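Local coordinates for protein Obg-like ATPase 1 (Schizosaccharomyces pombe, PDB 1NI3) that hydrolyses ATP, and GTP less efficiently, with magnesium as cofactor, and negatively regulates the G2/M transition of the cell cycle, at residues G301-C313 against T322-I336. Residues are numbered along the deposited sequence; the frame is centred on the assembly and turned at random.
Sequences GYNALNLINYFTC and TIRKGTKAPQAAGVI
With CG set between its backbone N and carbonyl carbon (chi1 72°), Tyr310 carries its ring from strand 307-312 to helix 329-336, while Tyr302, its CG anti to the backbone N (chi1 -168°), sends its hydroxyl to Thr322. Tyr310 thus joins strand to helix within the beta-beta-alpha opening of the ubiquitin-like TGS domain, whereas Tyr302 reaches the hairpin from the preceding helix 294-304. Ile308 and Ile323 form an antiparallel hydrogen-bonded pair, Ile308 N to Ile323 O at 2.9 Å and Ile323 N to Ile308 O at 2.8 Å. On one face of the hairpin their CD1 atoms meet at 3.4 Å. Beyond this pair, Lys325 N bonds Asn306 O. Ile323 CG2 and Ala332 CB both touch CE1 of Tyr310, whose OH donates to Ala332 O (2.8 Å) from above the carbonyl plane. A leucine here lacks the hydroxyl and would probably leave Ala332 O without this partner from the strand and a gap beside Ala332 CB. Thr312 CG2 meets Ile336 CD1 tip to tip. The bent Arg324 chain passes Leu307 CD2 toward the carbonyl oxygens of Arg16 and Gly18. Leu307 CB covers one face of the Tyr302 ring near the rim, and Thr322 OG1 lies in plane at the edge, 2.8 Å from Tyr302 OH.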
# COMPACT_ATOMS: atom_id res chain seq x y z
N GLY A 301 4.19 1.16 -1.96
CA GLY A 301 3.03 0.59 -1.29
C GLY A 301 2.99 1.04 0.15
O GLY A 301 2.01 1.65 0.61
N TYR A 302 4.06 0.74 0.88
CA TYR A 302 4.18 1.13 2.27
C TYR A 302 3.79 2.60 2.45
O TYR A 302 3.06 2.94 3.36
CB TYR A 302 5.61 0.92 2.74
CG TYR A 302 5.78 1.01 4.24
CD1 TYR A 302 5.56 -0.09 5.05
CD2 TYR A 302 6.20 2.19 4.83
CE1 TYR A 302 5.78 -0.03 6.42
CE2 TYR A 302 6.41 2.27 6.20
CZ TYR A 302 6.21 1.15 6.99
OH TYR A 302 6.48 1.21 8.33
N ASN A 303 4.28 3.46 1.56
CA ASN A 303 3.99 4.88 1.65
C ASN A 303 2.54 5.24 1.33
O ASN A 303 1.91 6.01 2.06
CB ASN A 303 4.91 5.69 0.73
CG ASN A 303 6.32 5.83 1.29
OD1 ASN A 303 6.51 5.94 2.51
ND2 ASN A 303 7.31 5.86 0.41
N ALA A 304 2.03 4.71 0.22
CA ALA A 304 0.65 4.96 -0.22
C ALA A 304 -0.34 4.73 0.91
O ALA A 304 -1.37 5.38 1.00
CB ALA A 304 0.30 4.03 -1.38
N LEU A 305 -0.00 3.78 1.77
CA LEU A 305 -0.84 3.45 2.91
C LEU A 305 -0.65 4.44 4.06
O LEU A 305 -1.18 4.22 5.16
CB LEU A 305 -0.52 2.02 3.39
CG LEU A 305 -0.97 0.88 2.48
CD1 LEU A 305 -0.33 -0.41 2.96
CD2 LEU A 305 -2.50 0.77 2.49
N ASN A 306 0.10 5.51 3.82
CA ASN A 306 0.38 6.52 4.85
C ASN A 306 1.08 5.93 6.08
O ASN A 306 0.72 6.22 7.22
CB ASN A 306 -0.90 7.22 5.31
CG ASN A 306 -1.24 8.43 4.45
OD1 ASN A 306 -0.37 9.23 4.12
ND2 ASN A 306 -2.52 8.58 4.12
N LEU A 307 2.06 5.07 5.84
CA LEU A 307 2.77 4.46 6.96
C LEU A 307 4.21 4.99 7.05
O LEU A 307 4.82 5.38 6.04
CB LEU A 307 2.75 2.93 6.82
CG LEU A 307 1.34 2.31 6.89
CD1 LEU A 307 1.39 0.83 6.56
CD2 LEU A 307 0.76 2.53 8.27
N ILE A 308 4.71 5.05 8.28
CA ILE A 308 6.06 5.49 8.61
C ILE A 308 6.50 4.54 9.71
O ILE A 308 5.75 3.65 10.11
CB ILE A 308 6.07 6.91 9.20
CG1 ILE A 308 5.23 6.95 10.47
CG2 ILE A 308 5.54 7.91 8.20
CD1 ILE A 308 5.45 8.19 11.32
N ASN A 309 7.71 4.73 10.23
CA ASN A 309 8.18 3.85 11.28
C ASN A 309 9.19 4.51 12.20
O ASN A 309 9.72 5.58 11.90
CB ASN A 309 8.85 2.63 10.66
CG ASN A 309 10.12 3.01 9.93
OD1 ASN A 309 10.19 4.04 9.27
ND2 ASN A 309 11.14 2.17 10.05
N TYR A 310 9.43 3.86 13.32
CA TYR A 310 10.42 4.33 14.27
C TYR A 310 11.11 3.03 14.68
O TYR A 310 10.57 1.95 14.43
CB TYR A 310 9.77 5.03 15.46
CG TYR A 310 9.03 4.14 16.43
CD1 TYR A 310 7.65 3.96 16.35
CD2 TYR A 310 9.72 3.52 17.47
CE1 TYR A 310 6.98 3.18 17.29
CE2 TYR A 310 9.05 2.74 18.41
CZ TYR A 310 7.69 2.58 18.31
OH TYR A 310 7.04 1.83 19.25
N PHE A 311 12.29 3.10 15.28
CA PHE A 311 12.98 1.87 15.65
C PHE A 311 13.19 1.74 17.14
O PHE A 311 12.93 2.65 17.91
CB PHE A 311 14.37 1.79 15.00
CG PHE A 311 14.39 2.21 13.57
CD1 PHE A 311 14.59 3.54 13.24
CD2 PHE A 311 14.20 1.28 12.56
CE1 PHE A 311 14.59 3.94 11.91
CE2 PHE A 311 14.21 1.67 11.23
CZ PHE A 311 14.40 3.00 10.90
N THR A 312 13.66 0.56 17.55
CA THR A 312 13.99 0.30 18.94
C THR A 312 15.30 -0.47 18.82
O THR A 312 15.30 -1.68 18.56
CB THR A 312 12.93 -0.52 19.70
OG1 THR A 312 12.76 -1.80 19.09
CG2 THR A 312 11.60 0.21 19.71
N CYS A 313 16.41 0.24 18.98
CA CYS A 313 17.73 -0.36 18.86
C CYS A 313 18.32 -0.83 20.19
O CYS A 313 18.00 -0.31 21.26
CB CYS A 313 18.67 0.65 18.22
SG CYS A 313 17.93 1.40 16.78
N THR A 322 6.04 -0.32 12.51
CA THR A 322 5.20 0.47 11.63
C THR A 322 4.13 1.27 12.37
O THR A 322 3.44 0.75 13.24
CB THR A 322 4.49 -0.40 10.60
OG1 THR A 322 5.46 -0.96 9.70
CG2 THR A 322 3.48 0.41 9.81
N ILE A 323 4.00 2.55 12.03
CA ILE A 323 2.98 3.39 12.66
C ILE A 323 2.37 4.33 11.62
O ILE A 323 2.91 4.49 10.52
CB ILE A 323 3.55 4.20 13.85
CG1 ILE A 323 4.70 5.08 13.38
CG2 ILE A 323 3.99 3.27 14.97
CD1 ILE A 323 4.82 6.37 14.16
N ARG A 324 1.25 4.97 11.95
CA ARG A 324 0.62 5.88 11.00
C ARG A 324 1.25 7.26 11.01
O ARG A 324 1.60 7.79 12.07
CB ARG A 324 -0.89 5.99 11.26
CG ARG A 324 -1.68 4.84 10.68
CD ARG A 324 -1.69 4.90 9.17
NE ARG A 324 -2.78 5.74 8.66
CZ ARG A 324 -4.05 5.35 8.60
NH1 ARG A 324 -4.40 4.13 9.02
NH2 ARG A 324 -4.98 6.17 8.13
N LYS A 325 1.37 7.82 9.81
CA LYS A 325 1.98 9.13 9.60
C LYS A 325 1.78 10.16 10.71
O LYS A 325 2.64 11.01 10.91
CB LYS A 325 1.48 9.73 8.28
CG LYS A 325 2.57 9.94 7.23
CD LYS A 325 2.91 11.42 7.02
CE LYS A 325 3.64 12.04 8.22
NZ LYS A 325 3.84 13.53 8.09
N GLY A 326 0.67 10.11 11.42
CA GLY A 326 0.49 11.10 12.46
C GLY A 326 0.32 10.55 13.86
O GLY A 326 -0.25 11.21 14.73
N THR A 327 0.84 9.35 14.09
CA THR A 327 0.70 8.72 15.38
C THR A 327 1.50 9.41 16.47
O THR A 327 2.59 9.93 16.24
CB THR A 327 1.11 7.26 15.30
OG1 THR A 327 0.38 6.63 14.25
CG2 THR A 327 0.79 6.56 16.61
N LYS A 328 0.94 9.42 17.67
CA LYS A 328 1.60 10.04 18.79
C LYS A 328 2.24 9.03 19.74
O LYS A 328 1.71 7.94 19.96
CB LYS A 328 0.61 10.95 19.54
CG LYS A 328 0.45 12.34 18.89
CD LYS A 328 -0.56 13.24 19.62
CE LYS A 328 -1.99 12.77 19.41
NZ LYS A 328 -2.99 13.61 20.14
N ALA A 329 3.39 9.42 20.27
CA ALA A 329 4.20 8.62 21.18
C ALA A 329 3.47 7.54 21.97
O ALA A 329 3.79 6.36 21.85
CB ALA A 329 4.95 9.54 22.12
N PRO A 330 2.47 7.92 22.79
CA PRO A 330 1.78 6.87 23.55
C PRO A 330 1.32 5.71 22.67
O PRO A 330 1.70 4.56 22.90
CB PRO A 330 0.61 7.62 24.19
CG PRO A 330 1.16 9.00 24.38
CD PRO A 330 1.88 9.24 23.07
N GLN A 331 0.52 6.02 21.65
CA GLN A 331 0.02 4.99 20.74
C GLN A 331 1.18 4.22 20.13
O GLN A 331 1.17 2.99 20.11
CB GLN A 331 -0.81 5.63 19.62
CG GLN A 331 -2.05 6.35 20.11
CD GLN A 331 -1.71 7.65 20.83
OE1 GLN A 331 -2.35 8.02 21.81
NE2 GLN A 331 -0.71 8.37 20.32
N ALA A 332 2.17 4.94 19.63
CA ALA A 332 3.35 4.33 19.03
C ALA A 332 3.93 3.27 19.95
O ALA A 332 4.25 2.17 19.53
CB ALA A 332 4.41 5.39 18.76
N ALA A 333 4.06 3.62 21.23
CA ALA A 333 4.59 2.71 22.22
C ALA A 333 3.63 1.54 22.39
O ALA A 333 4.05 0.40 22.59
CB ALA A 333 4.78 3.44 23.53
N GLY A 334 2.34 1.83 22.32
CA GLY A 334 1.35 0.79 22.48
C GLY A 334 1.62 -0.33 21.52
O GLY A 334 1.38 -1.50 21.82
N VAL A 335 2.13 0.03 20.34
CA VAL A 335 2.44 -0.94 19.29
C VAL A 335 3.23 -2.16 19.81
O VAL A 335 2.89 -3.30 19.51
CB VAL A 335 3.22 -0.26 18.15
CG1 VAL A 335 3.58 -1.26 17.07
CG2 VAL A 335 2.39 0.87 17.57
N ILE A 336 4.27 -1.91 20.60
CA ILE A 336 5.09 -2.98 21.16
C ILE A 336 4.37 -3.74 22.26
O ILE A 336 4.16 -4.95 22.17
CB ILE A 336 6.41 -2.41 21.70
CG1 ILE A 336 7.18 -1.74 20.57
CG2 ILE A 336 7.24 -3.53 22.33
CD1 ILE A 336 8.54 -1.26 20.95